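Local structure of uncharacterized protein (Legionella longbeachae NSW150, 4JZA) at residues D50-D61 / K74-K85. The protein is a phosphoinositide phosphatase that probably removes the 3-phosphate of phosphatidylinositol 3-phosphate and may thereby act on host lipid metabolism. Numbering follows the deposited sequence.
Sequences DSLHKAFYFLID and KQTLKAYVDECK
Lys78 runs along Tyr57 to Asp61 on one flank of two antiparallel helices, 50-61 and 74-85, whose axes pass 10.7 Å apart at 175°. Lys78 CB starts beside the phenol oxygen, 3.6 Å from Tyr57 OH. CG lies off-centre over the ring as a CH-pi contact, and CD continues past Tyr57 CE2. CE then reaches the methyl Ile60 CG2 at 3.5 Å, and the extended chain delivers NZ to the syn lone pair of Asp61 OD1, a salt bridge of 3.2 Å.

One turn on, OD1 of Asp82 takes a bond from each of two rings. It accepts the N-H of His53 NE2 at 2.7 Å, nearly in the imidazole plane and almost in line with the C-O bond. Tyr57 OH donates to the same oxygen at 2.6 Å, on the syn side but tilted well out of the carboxylate plane. These two bonds would fix the carboxylate and probably favour its charged form. His53 has CG anti to its backbone N (chi1 176°), which carries the imidazole across the gap. Lys85 CD makes a CH-pi contact over one face of the His53 ring, 3.8 Å from its centroid, with Tyr57 CD1, offset toward the rim, over the opposite face. Lys85 NZ goes on to Asp50 OD1 at 2.9 Å, while Lys54 holds the other carboxylate oxygen.

Behind this polar flank, Phe56, Ile60, Leu77 and Val81 form an apolar strip, partly covered by helices 95-116 and 676-702. Helices 41-62 and 74-87, consecutive in the chain, make an antiparallel helical hairpin with a greasy inner seam and a salt-bridged outer edge.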
# COMPACT_ATOMS: atom_id res chain seq x y z
N ASP A 50 -4.07 15.51 -2.17
CA ASP A 50 -2.93 16.07 -1.47
C ASP A 50 -1.97 14.97 -1.08
O ASP A 50 -0.77 15.08 -1.26
CB ASP A 50 -3.41 16.89 -0.26
CG ASP A 50 -2.26 17.49 0.59
OD1 ASP A 50 -1.46 18.33 0.13
OD2 ASP A 50 -2.19 17.13 1.76
N SER A 51 -2.47 13.87 -0.58
CA SER A 51 -1.58 12.80 -0.13
C SER A 51 -0.78 12.18 -1.27
O SER A 51 0.37 11.80 -1.07
CB SER A 51 -2.37 11.71 0.60
OG SER A 51 -1.51 10.86 1.30
N LEU A 52 -1.39 12.04 -2.44
CA LEU A 52 -0.72 11.43 -3.58
C LEU A 52 0.30 12.38 -4.19
O LEU A 52 1.35 11.95 -4.73
CB LEU A 52 -1.75 10.97 -4.63
CG LEU A 52 -2.63 9.80 -4.19
CD1 LEU A 52 -3.63 9.51 -5.28
CD2 LEU A 52 -1.85 8.54 -3.88
N HIS A 53 -0.04 13.66 -4.14
CA HIS A 53 0.88 14.72 -4.51
C HIS A 53 2.09 14.54 -3.61
O HIS A 53 3.17 14.26 -4.12
CB HIS A 53 0.17 16.08 -4.37
CG HIS A 53 1.03 17.25 -4.63
ND1 HIS A 53 1.72 17.89 -3.64
CD2 HIS A 53 1.33 17.89 -5.78
CE1 HIS A 53 2.42 18.89 -4.16
NE2 HIS A 53 2.16 18.93 -5.46
N LYS A 54 1.92 14.61 -2.29
CA LYS A 54 3.07 14.33 -1.42
C LYS A 54 3.72 12.98 -1.72
O LYS A 54 4.91 12.84 -1.58
CB LYS A 54 2.70 14.37 0.05
CG LYS A 54 2.64 15.77 0.63
CD LYS A 54 1.76 15.80 1.87
CE LYS A 54 1.51 17.23 2.28
NZ LYS A 54 0.19 17.37 2.93
N ALA A 55 2.97 11.98 -2.15
CA ALA A 55 3.62 10.72 -2.45
C ALA A 55 4.51 10.81 -3.68
O ALA A 55 5.53 10.11 -3.76
CB ALA A 55 2.62 9.61 -2.62
N PHE A 56 4.10 11.62 -4.65
CA PHE A 56 5.00 11.86 -5.79
C PHE A 56 6.32 12.48 -5.32
O PHE A 56 7.38 12.03 -5.75
CB PHE A 56 4.40 12.74 -6.89
CG PHE A 56 5.31 12.94 -8.07
CD1 PHE A 56 6.56 12.48 -8.10
CD2 PHE A 56 4.87 13.53 -9.14
CE1 PHE A 56 7.39 12.67 -9.18
CE2 PHE A 56 5.68 13.69 -10.25
CZ PHE A 56 6.93 13.27 -10.26
N TYR A 57 6.23 13.50 -4.47
CA TYR A 57 7.41 14.13 -3.94
C TYR A 57 8.28 13.16 -3.18
O TYR A 57 9.49 13.15 -3.36
CB TYR A 57 7.08 15.34 -3.07
CG TYR A 57 6.86 16.58 -3.87
CD1 TYR A 57 5.79 16.69 -4.73
CD2 TYR A 57 7.76 17.65 -3.80
CE1 TYR A 57 5.57 17.84 -5.47
CE2 TYR A 57 7.55 18.81 -4.54
CZ TYR A 57 6.45 18.90 -5.37
OH TYR A 57 6.21 20.05 -6.12
N PHE A 58 7.69 12.31 -2.35
CA PHE A 58 8.51 11.32 -1.68
C PHE A 58 9.27 10.48 -2.69
O PHE A 58 10.45 10.13 -2.50
CB PHE A 58 7.65 10.40 -0.86
CG PHE A 58 8.43 9.47 0.02
CD1 PHE A 58 8.84 8.26 -0.45
CD2 PHE A 58 8.72 9.83 1.32
CE1 PHE A 58 9.55 7.42 0.33
CE2 PHE A 58 9.44 8.99 2.13
CZ PHE A 58 9.85 7.78 1.63
N LEU A 59 8.59 10.12 -3.75
CA LEU A 59 9.12 9.20 -4.75
C LEU A 59 10.32 9.81 -5.43
O LEU A 59 11.37 9.17 -5.59
CB LEU A 59 8.02 8.87 -5.77
CG LEU A 59 8.39 7.99 -6.94
CD1 LEU A 59 8.89 6.62 -6.53
CD2 LEU A 59 7.19 7.89 -7.87
N ILE A 60 10.17 11.07 -5.81
CA ILE A 60 11.20 11.72 -6.61
C ILE A 60 12.43 12.05 -5.77
O ILE A 60 13.56 11.99 -6.27
CB ILE A 60 10.66 12.93 -7.40
CG1 ILE A 60 11.61 13.28 -8.54
CG2 ILE A 60 10.40 14.12 -6.50
CD1 ILE A 60 10.95 14.07 -9.66
N ASP A 61 12.22 12.38 -4.50
CA ASP A 61 13.31 12.63 -3.58
C ASP A 61 13.99 11.30 -3.15
O ASP A 61 15.14 11.28 -2.82
CB ASP A 61 12.82 13.42 -2.34
CG ASP A 61 12.36 14.87 -2.68
OD1 ASP A 61 12.64 15.35 -3.80
OD2 ASP A 61 11.71 15.52 -1.84
N LYS A 74 13.95 17.18 -12.55
CA LYS A 74 13.12 17.14 -11.39
C LYS A 74 12.27 18.40 -11.29
O LYS A 74 11.07 18.36 -11.02
CB LYS A 74 13.98 16.99 -10.15
CG LYS A 74 14.65 15.63 -10.03
CD LYS A 74 15.34 15.49 -8.69
CE LYS A 74 16.46 14.46 -8.74
NZ LYS A 74 16.61 13.76 -7.44
N GLN A 75 12.87 19.53 -11.54
CA GLN A 75 12.12 20.73 -11.39
C GLN A 75 10.93 20.79 -12.39
O GLN A 75 9.80 21.15 -12.05
CB GLN A 75 13.09 21.88 -11.42
CG GLN A 75 12.52 23.22 -11.78
CD GLN A 75 13.59 24.11 -12.43
OE1 GLN A 75 14.68 23.66 -12.87
NE2 GLN A 75 13.26 25.40 -12.52
N THR A 76 11.13 20.37 -13.63
CA THR A 76 10.02 20.34 -14.56
C THR A 76 8.92 19.37 -14.10
O THR A 76 7.75 19.73 -14.19
CB THR A 76 10.47 19.96 -15.97
OG1 THR A 76 11.32 20.98 -16.53
CG2 THR A 76 9.25 19.77 -16.86
N LEU A 77 9.28 18.17 -13.63
CA LEU A 77 8.27 17.23 -13.14
C LEU A 77 7.45 17.76 -11.99
O LEU A 77 6.21 17.71 -11.99
CB LEU A 77 8.92 15.95 -12.67
CG LEU A 77 9.67 15.23 -13.80
CD1 LEU A 77 10.01 13.79 -13.48
CD2 LEU A 77 8.89 15.27 -15.10
N LYS A 78 8.12 18.30 -11.00
CA LYS A 78 7.43 18.83 -9.85
C LYS A 78 6.55 19.99 -10.24
O LYS A 78 5.48 20.16 -9.70
CB LYS A 78 8.44 19.28 -8.80
CG LYS A 78 9.13 18.15 -8.08
CD LYS A 78 10.28 18.71 -7.25
CE LYS A 78 10.77 17.63 -6.32
NZ LYS A 78 11.96 18.00 -5.50
N ALA A 79 6.99 20.84 -11.13
CA ALA A 79 6.10 21.92 -11.52
C ALA A 79 4.84 21.32 -12.19
O ALA A 79 3.73 21.80 -11.92
CB ALA A 79 6.81 22.93 -12.42
N TYR A 80 5.00 20.28 -13.02
CA TYR A 80 3.85 19.68 -13.72
C TYR A 80 2.86 19.06 -12.75
O TYR A 80 1.67 19.25 -12.81
CB TYR A 80 4.30 18.62 -14.75
CG TYR A 80 3.16 17.86 -15.40
CD1 TYR A 80 2.30 18.48 -16.27
CD2 TYR A 80 2.97 16.50 -15.14
CE1 TYR A 80 1.26 17.78 -16.87
CE2 TYR A 80 1.94 15.79 -15.73
CZ TYR A 80 1.08 16.44 -16.59
OH TYR A 80 0.02 15.76 -17.17
N VAL A 81 3.39 18.34 -11.81
CA VAL A 81 2.59 17.77 -10.76
C VAL A 81 1.91 18.78 -9.89
O VAL A 81 0.78 18.58 -9.55
CB VAL A 81 3.48 16.86 -9.96
CG1 VAL A 81 2.89 16.58 -8.62
CG2 VAL A 81 3.59 15.61 -10.78
N ASP A 82 2.59 19.87 -9.57
CA ASP A 82 1.95 21.00 -8.92
C ASP A 82 0.81 21.60 -9.72
O ASP A 82 -0.20 22.02 -9.12
CB ASP A 82 2.96 22.09 -8.57
CG ASP A 82 3.92 21.68 -7.44
OD1 ASP A 82 3.73 20.66 -6.76
OD2 ASP A 82 4.87 22.38 -7.17
N GLU A 83 0.92 21.65 -11.05
CA GLU A 83 -0.17 22.23 -11.82
C GLU A 83 -1.33 21.28 -11.83
O GLU A 83 -2.48 21.74 -11.75
CB GLU A 83 0.22 22.64 -13.25
CG GLU A 83 0.95 23.99 -13.30
CD GLU A 83 1.28 24.47 -14.73
OE1 GLU A 83 0.31 24.57 -15.53
OE2 GLU A 83 2.50 24.74 -15.05
N CYS A 84 -1.06 19.97 -11.92
CA CYS A 84 -2.13 18.97 -11.96
C CYS A 84 -2.93 19.07 -10.67
O CYS A 84 -4.15 18.92 -10.68
CB CYS A 84 -1.58 17.55 -12.06
SG CYS A 84 -0.76 17.13 -13.61
N LYS A 85 -2.23 19.31 -9.57
CA LYS A 85 -2.87 19.47 -8.29
C LYS A 85 -3.69 20.74 -8.22
O LYS A 85 -4.78 20.72 -7.67
CB LYS A 85 -1.88 19.48 -7.12
CG LYS A 85 -2.65 19.53 -5.80
CD LYS A 85 -1.80 19.54 -4.56
CE LYS A 85 -2.64 20.12 -3.44
NZ LYS A 85 -1.88 20.10 -2.19